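Local coordinates for neurotoxin (Clostridium botulinum, PDB 3N7L), which probably binds gangliosides on the nerve-cell surface, serving as the receptor-binding domain that brings the botulinum neurotoxin to its target neuron, at residues E300-F305 / S347-P352; D328-G333 / P399-E404. All blocks are in the same frame, centred on the assembly; numbering follows the deposited sequence.

How the contacts relate
Both contacts pair antiparallel strands of one curled sheet in the C-terminal, trefoil-type half of the receptor-binding domain, and their centres lie about 16 Å apart. Contact 1 is mostly buried: three backbone bonds, aromatic and aliphatic side chains, and one charged residue at its exposed end. Contact 2 lies farther from the centre of the chain and is only partly buried; its four backbone bonds run from prolines and aliphatic residues to an outer end with Asp328, Lys402 and a sulfate. The two meet where Phe348 of contact 1 packs on Leu332 and Ile401 of contact 2, so their inward side chains share one hydrophobic interior.

Contact 1 of 2, residues E300-F305 / S347-P352; sequences ENVLYF and SFIIQP
Leu303 and Phe348 form an antiparallel hydrogen-bonded pair, each backbone N-H given to the other's carbonyl. Leu303 N to Phe348 O and Phe348 N to Leu303 O are both 2.7 Å, and the second is nearly straight. A third bond, from Ile350 N to Asn301 O, is longer at 3.2 Å. The axes of the short segments are splayed, 107° between their N-to-C directions, although the local pairing is antiparallel. The contact joins strands 302-308 and 348-354 of the C-terminal domain, whose family belongs to the trefoil clan.

The tight part lies on the face bearing Leu303 and Phe348. With chi1 at 48°, Leu303 holds CG between its own N and carbonyl carbon; its two methyls then divide the work, CD1 meeting Phe348 CB while CD2 lies 4.0 Å from Ile350 CG2. Beyond them the rings of Phe305 and Phe348 meet obliquely, planes 55° apart, with Phe305 CE1 3.8 Å from Phe348 CD1. Flat, bulky rings suit this place because they fill the interior between strands; Leu363 touches both Phe305 and Ile350 from strand 359-366. On the other face Val302 and Ile349 are a non-hydrogen-bonded pair whose beta-branched side chains meet at 4.3 Å, Val302 CG2 to Ile349 CG1.

The solvent side begins at Glu300, before the strand. Its chain bends at chi2, bringing both carboxylate oxygens against Ile349 CG2, and OE2 comes 3.0 Å from Gln351 NE2. The main partner of OE2 is Arg373, through a salt bridge, which suits an acidic residue to this exposed edge. At the opposite end Ser347 turns its hydroxyl to the carbonyl of Ile342 in helix 339-345. The chemistry thus implies a join made by backbone bonds and apolar filling inside, with charge pairing kept to the exposed end at Glu300.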
# COMPACT_ATOMS: atom_id res chain seq x y z
N GLU A 300 3.02 -9.82 16.68
CA GLU A 300 2.77 -11.02 17.48
C GLU A 300 1.37 -11.30 18.03
O GLU A 300 1.23 -12.10 18.95
CB GLU A 300 3.77 -11.05 18.63
CG GLU A 300 5.18 -11.39 18.19
CD GLU A 300 5.29 -12.82 17.69
OE1 GLU A 300 5.14 -13.75 18.51
OE2 GLU A 300 5.53 -13.01 16.48
N ASN A 301 0.34 -10.66 17.48
CA ASN A 301 -1.02 -10.91 17.95
C ASN A 301 -1.48 -12.33 17.62
O ASN A 301 -1.09 -12.89 16.59
CB ASN A 301 -2.02 -9.95 17.30
CG ASN A 301 -1.94 -8.53 17.85
OD1 ASN A 301 -1.05 -8.20 18.63
ND2 ASN A 301 -2.88 -7.69 17.43
N VAL A 302 -2.29 -12.92 18.50
CA VAL A 302 -2.84 -14.25 18.26
C VAL A 302 -4.29 -13.97 17.86
O VAL A 302 -4.99 -13.23 18.55
CB VAL A 302 -2.79 -15.13 19.53
CG1 VAL A 302 -3.28 -16.54 19.20
CG2 VAL A 302 -1.36 -15.19 20.07
N LEU A 303 -4.73 -14.56 16.76
CA LEU A 303 -6.08 -14.30 16.25
C LEU A 303 -6.70 -15.49 15.51
O LEU A 303 -6.07 -16.54 15.37
CB LEU A 303 -6.01 -13.09 15.31
CG LEU A 303 -4.89 -13.17 14.25
CD1 LEU A 303 -5.27 -14.12 13.13
CD2 LEU A 303 -4.59 -11.78 13.69
N TYR A 304 -7.94 -15.32 15.05
CA TYR A 304 -8.60 -16.36 14.28
C TYR A 304 -9.46 -15.70 13.20
O TYR A 304 -9.65 -14.48 13.19
CB TYR A 304 -9.44 -17.31 15.16
CG TYR A 304 -10.62 -16.70 15.90
CD1 TYR A 304 -10.44 -16.03 17.10
CD2 TYR A 304 -11.92 -16.83 15.39
CE1 TYR A 304 -11.53 -15.50 17.81
CE2 TYR A 304 -13.01 -16.31 16.08
CZ TYR A 304 -12.82 -15.65 17.29
OH TYR A 304 -13.89 -15.13 17.97
N PHE A 305 -9.98 -16.50 12.28
CA PHE A 305 -10.78 -15.97 11.18
C PHE A 305 -12.20 -16.49 11.11
O PHE A 305 -12.43 -17.70 11.17
CB PHE A 305 -10.09 -16.25 9.84
CG PHE A 305 -8.68 -15.73 9.75
CD1 PHE A 305 -7.60 -16.55 10.05
CD2 PHE A 305 -8.44 -14.41 9.36
CE1 PHE A 305 -6.29 -16.07 9.95
CE2 PHE A 305 -7.14 -13.92 9.26
CZ PHE A 305 -6.06 -14.76 9.56
N SER A 347 -6.19 -21.06 15.45
CA SER A 347 -5.61 -19.83 15.96
C SER A 347 -4.25 -19.56 15.33
O SER A 347 -3.43 -20.47 15.18
CB SER A 347 -5.48 -19.90 17.48
OG SER A 347 -6.76 -20.10 18.06
N PHE A 348 -4.02 -18.30 14.95
CA PHE A 348 -2.77 -17.92 14.31
C PHE A 348 -2.05 -16.75 14.95
O PHE A 348 -2.64 -15.90 15.61
CB PHE A 348 -2.99 -17.59 12.83
CG PHE A 348 -3.56 -18.72 12.02
CD1 PHE A 348 -4.92 -18.99 12.05
CD2 PHE A 348 -2.73 -19.53 11.27
CE1 PHE A 348 -5.45 -20.06 11.34
CE2 PHE A 348 -3.25 -20.61 10.55
CZ PHE A 348 -4.61 -20.88 10.59
N ILE A 349 -0.74 -16.73 14.72
CA ILE A 349 0.14 -15.67 15.19
C ILE A 349 0.49 -14.97 13.89
O ILE A 349 1.01 -15.59 12.97
CB ILE A 349 1.41 -16.24 15.82
CG1 ILE A 349 1.04 -17.12 17.01
CG2 ILE A 349 2.35 -15.11 16.23
CD1 ILE A 349 2.11 -18.12 17.37
N ILE A 350 0.20 -13.68 13.80
CA ILE A 350 0.46 -12.94 12.57
C ILE A 350 1.74 -12.12 12.63
O ILE A 350 2.15 -11.66 13.69
CB ILE A 350 -0.72 -11.99 12.24
CG1 ILE A 350 -0.58 -11.46 10.81
CG2 ILE A 350 -0.73 -10.82 13.21
CD1 ILE A 350 -1.83 -10.73 10.32
N GLN A 351 2.36 -11.93 11.48
CA GLN A 351 3.58 -11.14 11.40
C GLN A 351 3.51 -10.31 10.12
O GLN A 351 3.20 -10.84 9.06
CB GLN A 351 4.81 -12.05 11.38
CG GLN A 351 6.09 -11.31 11.66
CD GLN A 351 6.12 -10.70 13.05
OE1 GLN A 351 6.79 -9.69 13.28
NE2 GLN A 351 5.42 -11.32 13.99
N PRO A 352 3.77 -9.00 10.21
CA PRO A 352 3.71 -8.19 8.99
C PRO A 352 4.80 -8.60 8.00
O PRO A 352 5.88 -9.02 8.40
CB PRO A 352 3.88 -6.76 9.51
CG PRO A 352 4.72 -6.95 10.75
CD PRO A 352 4.09 -8.17 11.39

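Contact 2 of 2, residues D328-G333 / P399-E404; sequences DLVPLG and PVIKIE. With SO4 (sulfate ion), chain D.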
# COMPACT_ATOMS: atom_id res chain seq x y z
N ASP A 328 3.59 -33.71 7.02
CA ASP A 328 3.51 -32.43 7.71
C ASP A 328 2.56 -31.41 7.07
O ASP A 328 2.71 -30.21 7.28
CB ASP A 328 4.90 -31.80 7.84
CG ASP A 328 5.85 -32.66 8.64
OD1 ASP A 328 5.53 -32.97 9.81
OD2 ASP A 328 6.92 -33.01 8.11
N LEU A 329 1.59 -31.89 6.30
CA LEU A 329 0.64 -30.99 5.68
C LEU A 329 -0.77 -31.23 6.21
O LEU A 329 -1.22 -32.36 6.31
CB LEU A 329 0.65 -31.17 4.16
CG LEU A 329 1.93 -30.74 3.44
CD1 LEU A 329 1.88 -31.21 1.99
CD2 LEU A 329 2.09 -29.23 3.53
N VAL A 330 -1.46 -30.15 6.57
CA VAL A 330 -2.82 -30.27 7.07
C VAL A 330 -3.63 -29.15 6.41
O VAL A 330 -3.28 -27.98 6.47
CB VAL A 330 -2.86 -30.15 8.63
CG1 VAL A 330 -2.17 -28.86 9.08
CG2 VAL A 330 -4.30 -30.19 9.12
N PRO A 331 -4.73 -29.52 5.73
CA PRO A 331 -5.54 -28.49 5.07
C PRO A 331 -6.29 -27.60 6.05
O PRO A 331 -6.61 -28.01 7.16
CB PRO A 331 -6.49 -29.31 4.22
CG PRO A 331 -6.78 -30.48 5.12
CD PRO A 331 -5.39 -30.84 5.65
N LEU A 332 -6.57 -26.39 5.60
CA LEU A 332 -7.32 -25.42 6.38
C LEU A 332 -8.71 -25.32 5.76
O LEU A 332 -8.83 -25.14 4.54
CB LEU A 332 -6.63 -24.06 6.33
CG LEU A 332 -7.27 -23.04 7.27
CD1 LEU A 332 -6.97 -23.45 8.71
CD2 LEU A 332 -6.73 -21.65 6.98
N GLY A 333 -9.75 -25.44 6.58
CA GLY A 333 -11.11 -25.37 6.07
C GLY A 333 -12.00 -24.41 6.83
O GLY A 333 -11.52 -23.61 7.62
N PRO A 399 -5.79 -23.70 1.05
CA PRO A 399 -4.89 -23.08 2.03
C PRO A 399 -4.42 -24.32 2.80
O PRO A 399 -5.24 -25.19 3.11
CB PRO A 399 -5.83 -22.18 2.83
CG PRO A 399 -7.12 -22.91 2.79
CD PRO A 399 -7.20 -23.42 1.38
N VAL A 400 -3.13 -24.41 3.08
CA VAL A 400 -2.58 -25.58 3.76
C VAL A 400 -1.50 -25.17 4.76
O VAL A 400 -0.77 -24.21 4.54
CB VAL A 400 -1.97 -26.56 2.72
CG1 VAL A 400 -0.81 -25.90 1.99
CG2 VAL A 400 -1.53 -27.85 3.38
N ILE A 401 -1.41 -25.90 5.86
CA ILE A 401 -0.41 -25.60 6.87
C ILE A 401 0.71 -26.65 6.84
O ILE A 401 0.45 -27.84 6.78
CB ILE A 401 -1.04 -25.59 8.28
CG1 ILE A 401 -2.14 -24.52 8.35
CG2 ILE A 401 0.03 -25.30 9.34
CD1 ILE A 401 -2.90 -24.51 9.65
N LYS A 402 1.96 -26.19 6.85
CA LYS A 402 3.11 -27.09 6.88
C LYS A 402 3.49 -27.08 8.36
O LYS A 402 3.93 -26.06 8.89
CB LYS A 402 4.26 -26.54 6.03
CG LYS A 402 5.52 -27.40 6.06
CD LYS A 402 5.27 -28.79 5.49
CE LYS A 402 6.49 -29.69 5.66
NZ LYS A 402 7.68 -29.14 4.96
N ILE A 403 3.31 -28.21 9.02
CA ILE A 403 3.55 -28.30 10.45
C ILE A 403 4.92 -28.04 11.06
O ILE A 403 5.29 -26.88 11.28
CB ILE A 403 2.99 -29.64 10.98
CG1 ILE A 403 1.49 -29.68 10.72
CG2 ILE A 403 3.23 -29.78 12.48
CD1 ILE A 403 0.75 -28.48 11.28
N GLU A 404 5.69 -29.08 11.34
CA GLU A 404 6.97 -28.89 12.01
C GLU A 404 8.15 -28.36 11.21
O GLU A 404 8.91 -27.52 11.69
CB GLU A 404 7.37 -30.19 12.69
CG GLU A 404 8.57 -30.08 13.59
CD GLU A 404 9.01 -31.42 14.12
OE1 GLU A 404 8.13 -32.18 14.59
OE2 GLU A 404 10.22 -31.72 14.06
S SO4 D . 2.11 -37.04 8.21
O1 SO4 D . 2.08 -37.77 6.93
O2 SO4 D . 1.02 -37.51 9.07
O3 SO4 D . 1.95 -35.57 7.97
O4 SO4 D . 3.42 -37.27 8.85
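Val330 and Ile401 are the central hydrogen-bonded pair of two antiparallel strands in the beta-trefoil half of the domain. Val330 N gives to Ile401 O, and Ile401 N returns a bond of 2.9 Å to Val330 O. Flanking them, Leu332 N reaches Pro399 O from above the carbonyl plane (36° out of it), and Ile403 N gives a 2.7 Å bond to Asp328 O. Pro331, lacking an N-H, fits a non-hydrogen-bonded position opposite Val400.

The side chains of Val330 and Ile401 run alongside each other in the same direction, with Val330 CG1 3.6 Å from Ile401 CB; that methyl also meets Ile403 CD1. On the other face Leu329 CD2 sits between Val400 CG2 and Lys402 CD. Lysine suits this partly exposed place because it can cover Leu329 with its methylenes while NZ reaches the carbonyl of His405. The bends at chi2 and chi4 lay the Lys402 chain along Asp328, CE 3.4 Å from its CB.

Farther out, Leu377 backs Leu332 and Ile401, while Tyr382 covers Leu329 and Val400. A sulfate ion, probably from the crystallisation liquor and also hydrogen-bonded to Asn324, accepts a 2.7 Å hydrogen bond at O3 from Asp328 N.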